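Side-chain contacts in clp gene regulator (ClgR) (Corynebacterium glutamicum, PDB 3F52), which probably binds promoter DNA through a helix-turn-helix domain and activates transcription of clp protease genes in this actinomycete: residues K66-S69 against S70-A74; L80-V84 against A85-I89. All coordinates share one frame; numbering follows the deposited sequence.

Contact 1 (K66-S69 against S70-A74); sequences KEVS and SELLA
Val68 lays its CG2 methyl against the first turn of helix 70-80, 3.7 Å from Leu72 CB and 3.5 Å from the backbone N of Leu73. Its other methyl, CG1, turns to Leu73, and the valine meets both leucine side chains at about a right angle. With chi1 of Val68 at 65°, CG2 is the branch trans to the backbone N, and this carries CG2 over the start of the helix. The next residue, Ser69, is the N-cap. Ser69 OG turns toward the helix and accepts from Leu72 N at 3.0 Å, with an N-H...O angle of 161°, and also touches Leu72 CB. The carbonyl of Ser69 receives Leu73 N, 3.0 Å from Ser69 O. Side chain and main chain of one serine thus take up two of the N-H groups at the helix start. Glu71 and Ser70 reach across the dimer: Glu71 makes a salt bridge to Arg26 of the second subunit, and Ser70 OG a hydrogen bond to the backbone N of that same Arg26. Within the chain, Val68 and Leu72 pack on Tyr57 of helix 55-62, while Leu73 faces Leu29 and Leu33 of helix 25-40.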
loop_
_atom_site.group_PDB
_atom_site.type_symbol
_atom_site.label_atom_id
_atom_site.label_comp_id
_atom_site.label_asym_id
_atom_site.label_seq_id
_atom_site.Cartn_x
_atom_site.Cartn_y
_atom_site.Cartn_z
ATOM N N LYS B 66 1.383 -9.316 7.513
ATOM C CA LYS B 66 2.507 -9.431 6.583
ATOM C C LYS B 66 2.661 -8.180 5.759
ATOM O O LYS B 66 1.681 -7.667 5.227
ATOM C CB LYS B 66 2.278 -10.580 5.596
ATOM C CG LYS B 66 2.385 -11.924 6.160
ATOM C CD LYS B 66 3.826 -12.357 6.300
ATOM C CE LYS B 66 3.876 -13.836 6.638
ATOM N NZ LYS B 66 5.162 -14.198 7.277
ATOM N N GLU B 67 3.893 -7.709 5.623
ATOM C CA GLU B 67 4.193 -6.687 4.639
ATOM C C GLU B 67 4.530 -7.386 3.310
ATOM O O GLU B 67 5.511 -8.141 3.251
ATOM C CB GLU B 67 5.387 -5.863 5.115
ATOM C CG GLU B 67 5.088 -4.877 6.250
ATOM C CD GLU B 67 4.224 -3.702 5.785
ATOM O OE1 GLU B 67 4.480 -3.100 4.700
ATOM O OE2 GLU B 67 3.263 -3.398 6.505
ATOM N N VAL B 68 3.732 -7.135 2.277
ATOM C CA VAL B 68 3.808 -7.858 0.987
ATOM C C VAL B 68 4.619 -7.023 0.005
ATOM O O VAL B 68 4.480 -5.803 -0.001
ATOM C CB VAL B 68 2.364 -8.156 0.426
ATOM C CG1 VAL B 68 1.577 -6.887 0.071
ATOM C CG2 VAL B 68 2.402 -9.084 -0.788
ATOM N N SER B 69 5.486 -7.657 -0.791
ATOM C CA SER B 69 6.171 -6.942 -1.880
ATOM C C SER B 69 5.136 -6.495 -2.916
ATOM O O SER B 69 4.028 -7.061 -3.019
ATOM C CB SER B 69 7.241 -7.813 -2.543
ATOM O OG SER B 69 6.636 -8.808 -3.360
ATOM N N SER B 70 5.475 -5.471 -3.691
ATOM C CA SER B 70 4.582 -5.029 -4.767
ATOM C C SER B 70 4.321 -6.157 -5.777
ATOM O O SER B 70 3.208 -6.284 -6.270
ATOM C CB SER B 70 5.156 -3.811 -5.492
ATOM O OG SER B 70 5.239 -2.719 -4.583
ATOM N N GLU B 71 5.351 -6.957 -6.053
ATOM C CA GLU B 71 5.279 -8.017 -7.070
ATOM C C GLU B 71 4.358 -9.126 -6.584
ATOM O O GLU B 71 3.537 -9.618 -7.341
ATOM C CB GLU B 71 6.675 -8.568 -7.398
ATOM C CG GLU B 71 7.573 -7.605 -8.169
ATOM C CD GLU B 71 8.374 -6.663 -7.260
ATOM O OE1 GLU B 71 8.124 -6.625 -6.033
ATOM O OE2 GLU B 71 9.271 -5.964 -7.779
ATOM N N LEU B 72 4.454 -9.477 -5.302
ATOM C CA LEU B 72 3.564 -10.502 -4.777
ATOM C C LEU B 72 2.119 -10.003 -4.673
ATOM O O LEU B 72 1.173 -10.727 -4.998
ATOM C CB LEU B 72 4.075 -11.057 -3.455
ATOM C CG LEU B 72 3.213 -12.184 -2.871
ATOM C CD1 LEU B 72 2.969 -13.359 -3.869
ATOM C CD2 LEU B 72 3.856 -12.712 -1.630
ATOM N N LEU B 73 1.936 -8.747 -4.278
ATOM C CA LEU B 73 0.595 -8.189 -4.299
ATOM C C LEU B 73 -0.007 -8.253 -5.708
ATOM O O LEU B 73 -1.186 -8.576 -5.881
ATOM C CB LEU B 73 0.585 -6.746 -3.770
ATOM C CG LEU B 73 -0.772 -6.034 -3.827
ATOM C CD1 LEU B 73 -1.840 -6.754 -2.968
ATOM C CD2 LEU B 73 -0.593 -4.586 -3.368
ATOM N N ALA B 74 0.785 -7.921 -6.715
ATOM C CA ALA B 74 0.281 -7.962 -8.074
ATOM C C ALA B 74 -0.156 -9.395 -8.429
ATOM O O ALA B 74 -1.175 -9.595 -9.097
ATOM C CB ALA B 74 1.344 -7.464 -9.050
#

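Contact 2 (L80-V84 against A85-I89)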
loop_
_atom_site.group_PDB
_atom_site.type_symbol
_atom_site.label_atom_id
_atom_site.label_comp_id
_atom_site.label_asym_id
_atom_site.label_seq_id
_atom_site.Cartn_x
_atom_site.Cartn_y
_atom_site.Cartn_z
ATOM N N LEU B 80 -6.952 -13.148 -8.266
ATOM C CA LEU B 80 -8.334 -12.729 -7.983
ATOM C C LEU B 80 -9.018 -12.093 -9.189
ATOM O O LEU B 80 -10.231 -11.855 -9.169
ATOM C CB LEU B 80 -8.360 -11.718 -6.825
ATOM C CG LEU B 80 -8.188 -12.215 -5.386
ATOM C CD1 LEU B 80 -7.864 -11.049 -4.462
ATOM C CD2 LEU B 80 -9.432 -12.982 -4.924
ATOM N N GLY B 81 -8.252 -11.788 -10.230
ATOM C CA GLY B 81 -8.800 -11.100 -11.401
ATOM C C GLY B 81 -9.141 -9.658 -11.077
ATOM O O GLY B 81 -10.022 -9.063 -11.703
ATOM N N ALA B 82 -8.429 -9.100 -10.101
ATOM C CA ALA B 82 -8.650 -7.742 -9.622
ATOM C C ALA B 82 -7.450 -6.883 -10.003
ATOM O O ALA B 82 -6.337 -7.402 -10.099
ATOM C CB ALA B 82 -8.825 -7.762 -8.095
ATOM N N SER B 83 -7.653 -5.587 -10.247
ATOM C CA SER B 83 -6.481 -4.703 -10.373
ATOM C C SER B 83 -5.962 -4.318 -8.995
ATOM O O SER B 83 -6.725 -4.284 -8.026
ATOM C CB SER B 83 -6.768 -3.451 -11.203
ATOM O OG SER B 83 -7.693 -2.598 -10.546
ATOM N N VAL B 84 -4.660 -4.044 -8.896
ATOM C CA VAL B 84 -4.094 -3.549 -7.633
ATOM C C VAL B 84 -4.747 -2.180 -7.286
ATOM O O VAL B 84 -5.009 -1.890 -6.126
ATOM C CB VAL B 84 -2.546 -3.446 -7.699
ATOM C CG1 VAL B 84 -1.990 -2.799 -6.434
ATOM C CG2 VAL B 84 -1.925 -4.852 -7.932
ATOM N N ALA B 85 -4.995 -1.358 -8.303
ATOM C CA ALA B 85 -5.627 -0.049 -8.118
ATOM C C ALA B 85 -6.963 -0.192 -7.388
ATOM O O ALA B 85 -7.241 0.550 -6.456
ATOM C CB ALA B 85 -5.823 0.662 -9.477
ATOM N N ASP B 86 -7.780 -1.158 -7.800
ATOM C CA ASP B 86 -9.095 -1.347 -7.185
ATOM C C ASP B 86 -8.975 -1.876 -5.748
ATOM O O ASP B 86 -9.715 -1.462 -4.856
ATOM C CB ASP B 86 -9.988 -2.276 -8.029
ATOM C CG ASP B 86 -10.489 -1.621 -9.324
ATOM O OD1 ASP B 86 -10.423 -0.364 -9.486
ATOM O OD2 ASP B 86 -10.973 -2.397 -10.197
ATOM N N VAL B 87 -8.038 -2.797 -5.519
ATOM C CA VAL B 87 -7.773 -3.289 -4.166
ATOM C C VAL B 87 -7.274 -2.149 -3.276
ATOM O O VAL B 87 -7.709 -2.015 -2.139
ATOM C CB VAL B 87 -6.789 -4.490 -4.195
ATOM C CG1 VAL B 87 -6.372 -4.903 -2.787
ATOM C CG2 VAL B 87 -7.477 -5.657 -4.931
ATOM N N LEU B 88 -6.384 -1.320 -3.806
ATOM C CA LEU B 88 -5.848 -0.180 -3.040
ATOM C C LEU B 88 -6.920 0.875 -2.676
ATOM O O LEU B 88 -6.965 1.376 -1.546
ATOM C CB LEU B 88 -4.693 0.472 -3.794
ATOM C CG LEU B 88 -3.868 1.527 -3.052
ATOM C CD1 LEU B 88 -3.230 0.921 -1.791
ATOM C CD2 LEU B 88 -2.772 2.070 -3.983
ATOM N N ILE B 89 -7.789 1.210 -3.617
ATOM C CA ILE B 89 -8.832 2.148 -3.294
ATOM C C ILE B 89 -9.807 1.541 -2.252
ATOM O O ILE B 89 -10.259 2.236 -1.344
ATOM C CB ILE B 89 -9.530 2.719 -4.566
ATOM C CG1 ILE B 89 -10.238 4.040 -4.244
ATOM C CG2 ILE B 89 -10.464 1.714 -5.171
ATOM C CD1 ILE B 89 -9.245 5.185 -4.081
HETATM O O HOH W 1 -10.491 -4.963 -10.323
#
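Ser83 reaches over the start of helix 84-92 to Asp86 as its N-cap, just after a Schellman motif at Gly81 has ended the preceding helix; together they make the short loop between helix 70-80 and helix 84-92, within the helix-turn-helix domain. Ser83 OG accepts from Asp86 N at 3.1 Å, with an N-H...O angle of 152°. A chi1 of 67° brings the hydroxyl over the helix start. The carbonyl of Ser83 takes Val87 N in a straighter bond, 3.2 Å from Ser83 O, and a weak second one from Asp86 N.

The packed side is apolar. Ala82 CB rests 4.0 Å from Val87 CG2, and the same methyl of Val87 lies against Ser83 O. Ala82 and Val87 also touch Phe36 of helix 25-40. Val84 sends its side chain away from the following turn and onto Cys77 of helix 70-80, while Val84 O accepts from Leu88 N at 2.8 Å. The backbone N atoms of Val84 and Ala85 are bound by the carboxylate of Glu22 of the second subunit, a negative group that probably suits the helix N-terminus.

On the looser side stands the exposed Asp86. Its carboxylate touches the Ser83 hydroxyl, with Asp86 CG 3.2 Å from Ser83 OG, but the angle is too poor for a hydrogen bond between them. Instead the carboxylate is tied to the loop backbone through one water, which accepts from Ser83 N at 2.9 Å and donates to Asp86 OD2 at 2.6 Å.

Contact 1 closes before contact 2 opens along the chain, and helix 70-80 joins them: contact 1 forms its N-terminal end, contact 2 the turn that follows it and the first turns of helix 84-92. Their centres are about 13 Å apart, yet they touch where Val84 meets residues of contact 1, with its CG1 3.8 Å from Leu73 CD2 and its CG2 3.8 Å from Ala74 CA. Both belong to the helix-turn-helix domain, and both pack against helix 25-40. Each also meets the second subunit, so the starts of these two consecutive helices contribute to the dimer interface as well as to the domain's own fold.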